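Side-chain contacts in class I SAM-dependent methyltransferase (Silicibacter pomeroyi DSS-3, PDB 3CVO), which probably transfers a methyl group from S-adenosylmethionine to an acceptor that is not known: residues 139-144 / 166-171; 110-115 / 197-202. All coordinates share one frame; numbering follows the deposited sequence. Where two conformers were deposited one is given.

Interaction 1 of 2, residues 139-144 / 166-171; sequences ATAFSI and EFLGAP
Phe142 and Phe167 meet in an edge-to-face (T-shaped) aromatic pair that joins helix 133-143 to the short helix 165-168. The ring centroids are 5.0 Å apart and the planes lie at 68°. The side chain of Phe142 leaves its helix with CG anti to the carbonyl carbon (chi1 -64°), which swings the ring across to the other segment. From CB the chain passes through CG and CD1 without touching residues 166-171. CE1 is the first atom to arrive, with Phe142 CE1 3.8 Å from Phe167 CD1. The tip follows: Phe142 CZ stands 3.7 Å above the plane of the Phe167 ring, over its centre. It is thus about equally far from all six ring carbons. The opposite face of Phe167 is covered by Glu166 CG from its own segment.

Beside the rings, Ala141 points its methyl at the second helix. Ala141 CB lies 3.7 Å from Leu168 CD1, and Phe167 CB is a looser neighbour. Leu168 reaches on to Leu150 of the sheet and Phe180, so the short helix is anchored on the strands as well as on helix 133-143.

No hydrogen bond crosses between the segments. The contact is wholly apolar and buried, so it rests on shape, dispersion and the weak electrostatics of a C-H edge over a pi face.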
loop_
_atom_site.group_PDB
_atom_site.type_symbol
_atom_site.label_atom_id
_atom_site.label_comp_id
_atom_site.label_asym_id
_atom_site.label_seq_id
_atom_site.Cartn_x
_atom_site.Cartn_y
_atom_site.Cartn_z
ATOM N N ALA A 139 6.184 -6.766 5.202
ATOM C CA ALA A 139 7.097 -5.636 5.163
ATOM C C ALA A 139 8.546 -6.121 5.189
ATOM O O ALA A 139 9.349 -5.689 4.397
ATOM C CB ALA A 139 6.816 -4.673 6.302
ATOM N N THR A 140 8.803 -7.139 6.010
ATOM C CA THR A 140 10.142 -7.679 6.145
ATOM C C THR A 140 10.508 -8.338 4.834
ATOM O O THR A 140 11.558 -8.064 4.266
ATOM C CB THR A 140 10.218 -8.692 7.311
ATOM O OG1 THR A 140 9.902 -8.002 8.522
ATOM C CG2 THR A 140 11.599 -9.356 7.411
ATOM N N ALA A 141 9.605 -9.174 4.324
ATOM C CA ALA A 141 9.893 -9.980 3.113
ATOM C C ALA A 141 10.218 -9.062 1.962
ATOM O O ALA A 141 11.117 -9.308 1.170
ATOM C CB ALA A 141 8.708 -10.893 2.722
ATOM N N PHE A 142 9.470 -7.973 1.877
ATOM C CA PHE A 142 9.627 -7.113 0.695
ATOM C C PHE A 142 10.756 -6.091 0.875
ATOM O O PHE A 142 11.227 -5.545 -0.098
ATOM C CB PHE A 142 8.336 -6.380 0.375
ATOM C CG PHE A 142 7.214 -7.283 -0.001
ATOM C CD1 PHE A 142 7.403 -8.287 -0.904
ATOM C CD2 PHE A 142 5.960 -7.077 0.525
ATOM C CE1 PHE A 142 6.383 -9.112 -1.243
ATOM C CE2 PHE A 142 4.927 -7.868 0.153
ATOM C CZ PHE A 142 5.151 -8.911 -0.728
ATOM N N SER A 143 11.220 -5.901 2.105
ATOM C CA SER A 143 12.169 -4.792 2.421
ATOM C C SER A 143 13.632 -5.229 2.597
ATOM O O SER A 143 14.583 -4.446 2.456
ATOM C CB SER A 143 11.725 -4.026 3.656
ATOM O OG SER A 143 10.476 -3.370 3.488
ATOM N N ILE A 144 13.791 -6.480 2.957
ATOM C CA ILE A 144 15.119 -7.061 3.211
ATOM C C ILE A 144 15.876 -7.138 1.893
ATOM O O ILE A 144 15.262 -7.200 0.823
ATOM C CB ILE A 144 15.071 -8.452 3.887
ATOM C CG1 ILE A 144 14.262 -9.491 3.071
ATOM C CG2 ILE A 144 14.545 -8.381 5.377
ATOM C CD1 ILE A 144 14.354 -10.923 3.587
ATOM N N GLU A 166 2.936 -17.427 1.443
ATOM C CA GLU A 166 3.122 -17.169 0.003
ATOM C C GLU A 166 4.464 -16.494 -0.229
ATOM O O GLU A 166 5.176 -16.751 -1.228
ATOM C CB GLU A 166 2.032 -16.279 -0.578
ATOM C CG GLU A 166 2.305 -16.008 -2.047
ATOM C CD GLU A 166 1.288 -15.151 -2.773
ATOM O OE1 GLU A 166 0.318 -14.681 -2.134
ATOM O OE2 GLU A 166 1.500 -14.952 -4.008
ATOM N N PHE A 167 4.821 -15.621 0.704
ATOM C CA PHE A 167 6.054 -14.829 0.577
ATOM C C PHE A 167 7.196 -15.217 1.514
ATOM O O PHE A 167 8.365 -14.973 1.203
ATOM C CB PHE A 167 5.736 -13.354 0.708
ATOM C CG PHE A 167 4.830 -12.857 -0.382
ATOM C CD1 PHE A 167 5.295 -12.751 -1.690
ATOM C CD2 PHE A 167 3.529 -12.522 -0.111
ATOM C CE1 PHE A 167 4.471 -12.331 -2.719
ATOM C CE2 PHE A 167 2.698 -12.060 -1.107
ATOM C CZ PHE A 167 3.166 -11.952 -2.427
ATOM N N LEU A 168 6.865 -15.803 2.659
ATOM C CA LEU A 168 7.858 -16.143 3.682
ATOM C C LEU A 168 8.286 -17.603 3.586
ATOM O O LEU A 168 9.295 -18.039 4.163
ATOM C CB LEU A 168 7.325 -15.800 5.106
ATOM C CG LEU A 168 7.595 -14.335 5.460
ATOM C CD1 LEU A 168 6.709 -13.353 4.656
ATOM C CD2 LEU A 168 7.368 -14.134 6.988
ATOM N N GLY A 169 7.487 -18.332 2.829
ATOM C CA GLY A 169 7.598 -19.765 2.707
ATOM C C GLY A 169 7.017 -20.557 3.875
ATOM O O GLY A 169 6.333 -20.022 4.706
ATOM N N ALA A 170 7.344 -21.840 3.919
ATOM C CA ALA A 170 6.821 -22.765 4.952
ATOM C C ALA A 170 7.527 -22.522 6.278
ATOM O O ALA A 170 8.752 -22.452 6.322
ATOM C CB ALA A 170 6.986 -24.243 4.519
ATOM N N PRO A 171 6.776 -22.413 7.382
ATOM C CA PRO A 171 7.520 -22.236 8.621
ATOM C C PRO A 171 7.915 -23.512 9.293
ATOM O O PRO A 171 7.302 -24.550 9.059
ATOM C CB PRO A 171 6.501 -21.536 9.515
ATOM C CG PRO A 171 5.241 -22.225 9.137
ATOM C CD PRO A 171 5.321 -22.363 7.626
#

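Interaction 2 of 2, residues 110-115 / 197-202; sequences YPLAVW and RTMTSP
Met199, present as selenomethionine, has the most surface buried here, and it lies against Pro111 and Leu112. Its selenium does most of the touching. Met199 SE is 3.5 Å from Pro111 CG and 3.7 Å from Pro111 CB, so the heavy atom lies off the CB-CG bond of the proline ring and not over a ring face. Met199 was deposited in two conformers, and this account follows one of them. In it CG is anti to the carbonyl carbon (chi1 -67°), and a bend at chi2 (-47°) turns SE to the proline.

Pro111 directs its CB toward residues 197-202. Its ring presents the CB and CG methylenes to the selenium. Pro111 CG also comes within 4.1 Å of the backbone atom Met199 O. Leu112 adds a lighter touch from the next position, where Leu112 CD1 is 4.3 Å from Met199 CG. The backbones come closest between Pro111 and Met199, with CA atoms 6.6 Å apart. No hydrogen bond links the two segments, and all three touching residues are buried.

The second subunit takes part in the burial: its Met193 packs on Leu112 and its Ile196 on Met199. The contact therefore borders the dimer interface. Within the chain it ties the end of helix 192-199 to the short helix 109-112. From the first segment, Tyr110 and Trp115 reach Tyr37 of strand 33-37 and helix 133-143. At the end of the second segment, the terminal carboxylate of Pro202 forms a salt bridge to Arg131, just before helix 133-143.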
loop_
_atom_site.group_PDB
_atom_site.type_symbol
_atom_site.label_atom_id
_atom_site.label_comp_id
_atom_site.label_asym_id
_atom_site.label_seq_id
_atom_site.Cartn_x
_atom_site.Cartn_y
_atom_site.Cartn_z
ATOM N N TYR A 110 3.662 1.648 11.084
ATOM C CA TYR A 110 4.001 0.624 12.097
ATOM C C TYR A 110 4.825 -0.502 11.454
ATOM O O TYR A 110 5.982 -0.730 11.856
ATOM C CB TYR A 110 2.786 0.126 12.833
ATOM C CG TYR A 110 3.058 -0.831 13.936
ATOM C CD1 TYR A 110 3.330 -2.178 13.651
ATOM C CD2 TYR A 110 3.066 -0.433 15.245
ATOM C CE1 TYR A 110 3.593 -3.062 14.649
ATOM C CE2 TYR A 110 3.283 -1.326 16.243
ATOM C CZ TYR A 110 3.551 -2.649 15.952
ATOM O OH TYR A 110 3.772 -3.554 16.971
ATOM N N PRO A 111 4.272 -1.170 10.418
ATOM C CA PRO A 111 5.111 -2.169 9.772
ATOM C C PRO A 111 6.308 -1.594 9.024
ATOM O O PRO A 111 7.378 -2.236 8.968
ATOM C CB PRO A 111 4.128 -2.892 8.811
ATOM C CG PRO A 111 3.017 -2.013 8.623
ATOM C CD PRO A 111 2.878 -1.199 9.920
ATOM N N LEU A 112 6.136 -0.408 8.402
ATOM C CA LEU A 112 7.086 0.037 7.382
ATOM C C LEU A 112 8.157 1.067 7.789
ATOM O O LEU A 112 9.213 1.104 7.184
ATOM C CB LEU A 112 6.339 0.591 6.156
ATOM C CG LEU A 112 5.631 -0.465 5.297
ATOM C CD1 LEU A 112 4.557 0.157 4.343
ATOM C CD2 LEU A 112 6.666 -1.310 4.518
ATOM N N ALA A 113 7.873 1.952 8.725
ATOM C CA ALA A 113 8.750 3.113 8.949
ATOM C C ALA A 113 10.174 2.720 9.369
ATOM O O ALA A 113 11.162 3.376 9.000
ATOM C CB ALA A 113 8.126 4.105 10.006
ATOM N N VAL A 114 10.263 1.682 10.193
ATOM C CA VAL A 114 11.560 1.256 10.766
ATOM C C VAL A 114 12.540 0.884 9.667
ATOM O O VAL A 114 13.754 1.079 9.805
ATOM C CB VAL A 114 11.386 0.098 11.822
ATOM C CG1 VAL A 114 10.785 -1.171 11.189
ATOM C CG2 VAL A 114 12.707 -0.168 12.590
ATOM N N TRP A 115 12.018 0.421 8.539
ATOM C CA TRP A 115 12.883 0.054 7.394
ATOM C C TRP A 115 13.563 1.275 6.734
ATOM O O TRP A 115 14.498 1.140 5.959
ATOM C CB TRP A 115 12.121 -0.821 6.374
ATOM C CG TRP A 115 11.771 -2.116 6.991
ATOM C CD1 TRP A 115 10.636 -2.416 7.682
ATOM C CD2 TRP A 115 12.606 -3.271 7.054
ATOM N NE1 TRP A 115 10.692 -3.719 8.110
ATOM C CE2 TRP A 115 11.910 -4.245 7.774
ATOM C CE3 TRP A 115 13.895 -3.561 6.585
ATOM C CZ2 TRP A 115 12.445 -5.493 8.043
ATOM C CZ3 TRP A 115 14.412 -4.826 6.820
ATOM C CH2 TRP A 115 13.693 -5.770 7.540
ATOM N N ARG A 197 -4.167 -3.841 2.630
ATOM C CA ARG A 197 -5.075 -4.263 3.667
ATOM C C ARG A 197 -4.311 -4.864 4.869
ATOM O O ARG A 197 -4.760 -4.744 6.022
ATOM C CB ARG A 197 -6.118 -5.239 3.110
ATOM C CG ARG A 197 -7.366 -5.388 3.974
ATOM C CD ARG A 197 -8.279 -4.131 3.916
ATOM N NE ARG A 197 -7.787 -3.054 4.776
ATOM C CZ ARG A 197 -7.937 -3.077 6.094
ATOM N NH1 ARG A 197 -8.569 -4.090 6.652
ATOM N NH2 ARG A 197 -7.470 -2.100 6.842
ATOM N N THR A 198 -3.163 -5.496 4.612
ATOM C CA THR A 198 -2.349 -6.095 5.715
ATOM C C THR A 198 -1.624 -4.998 6.507
ATOM O O THR A 198 -1.437 -5.111 7.711
ATOM C CB THR A 198 -1.320 -7.136 5.289
ATOM O OG1 THR A 198 -0.269 -6.508 4.544
ATOM C CG2 THR A 198 -1.952 -8.277 4.454
HETATM N N MSE A 199 -1.284 -3.923 5.799
HETATM C CA MSE A 199 -0.517 -2.761 6.372
HETATM C C MSE A 199 -1.404 -1.853 7.206
HETATM O O MSE A 199 -0.926 -0.968 7.915
HETATM C CB MSE A 199 0.142 -1.882 5.277
HETATM C CG MSE A 199 1.256 -2.534 4.484
HETATM SE SE MSE A 199 2.669 -3.523 5.490
HETATM C CE MSE A 199 3.079 -4.926 4.214
ATOM N N THR A 200 -2.700 -2.088 7.110
ATOM C CA THR A 200 -3.724 -1.176 7.717
ATOM C C THR A 200 -4.736 -1.926 8.558
ATOM O O THR A 200 -5.750 -1.394 8.944
ATOM C CB THR A 200 -4.452 -0.339 6.643
ATOM O OG1 THR A 200 -5.139 -1.224 5.737
ATOM C CG2 THR A 200 -3.447 0.571 5.822
ATOM N N SER A 201 -4.408 -3.173 8.906
ATOM C CA SER A 201 -5.219 -3.974 9.799
ATOM C C SER A 201 -4.460 -4.276 11.118
ATOM O O SER A 201 -3.600 -5.155 11.125
ATOM C CB SER A 201 -5.535 -5.315 9.105
ATOM O OG SER A 201 -6.380 -5.119 7.987
ATOM N N PRO A 202 -4.779 -3.578 12.220
ATOM C CA PRO A 202 -3.968 -3.701 13.461
ATOM C C PRO A 202 -4.013 -5.093 14.103
ATOM O O PRO A 202 -5.039 -5.760 13.918
ATOM C CB PRO A 202 -4.597 -2.668 14.422
ATOM C CG PRO A 202 -5.499 -1.845 13.640
ATOM C CD PRO A 202 -5.772 -2.494 12.299
ATOM O OXT PRO A 202 -3.094 -5.575 14.833
#

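Overall arrangement
The centres of the two contacts lie about 14 Å apart. Helix 133-143, part of interaction 1, also touches interaction 2: Ser143 CB is 3.6 Å from Trp115 CD2. Along the chain the order is 110-115, 139-144, 166-171 and 197-202, so interaction 2 spans interaction 1. Helix 133-143 packs on the sheet through Thr140, which meets Val148 and Leu150, and helix 192-199 reaches that helix through Thr198. Together the contacts link four helices of the C-terminal half. The strand order 3-2-1-4-5-7-6, with antiparallel strand 177-182 inserted next to the edge, is that of class I SAM-dependent methyltransferases. Interaction 2 also borders the second subunit, so this part of the fold lies at the dimer interface.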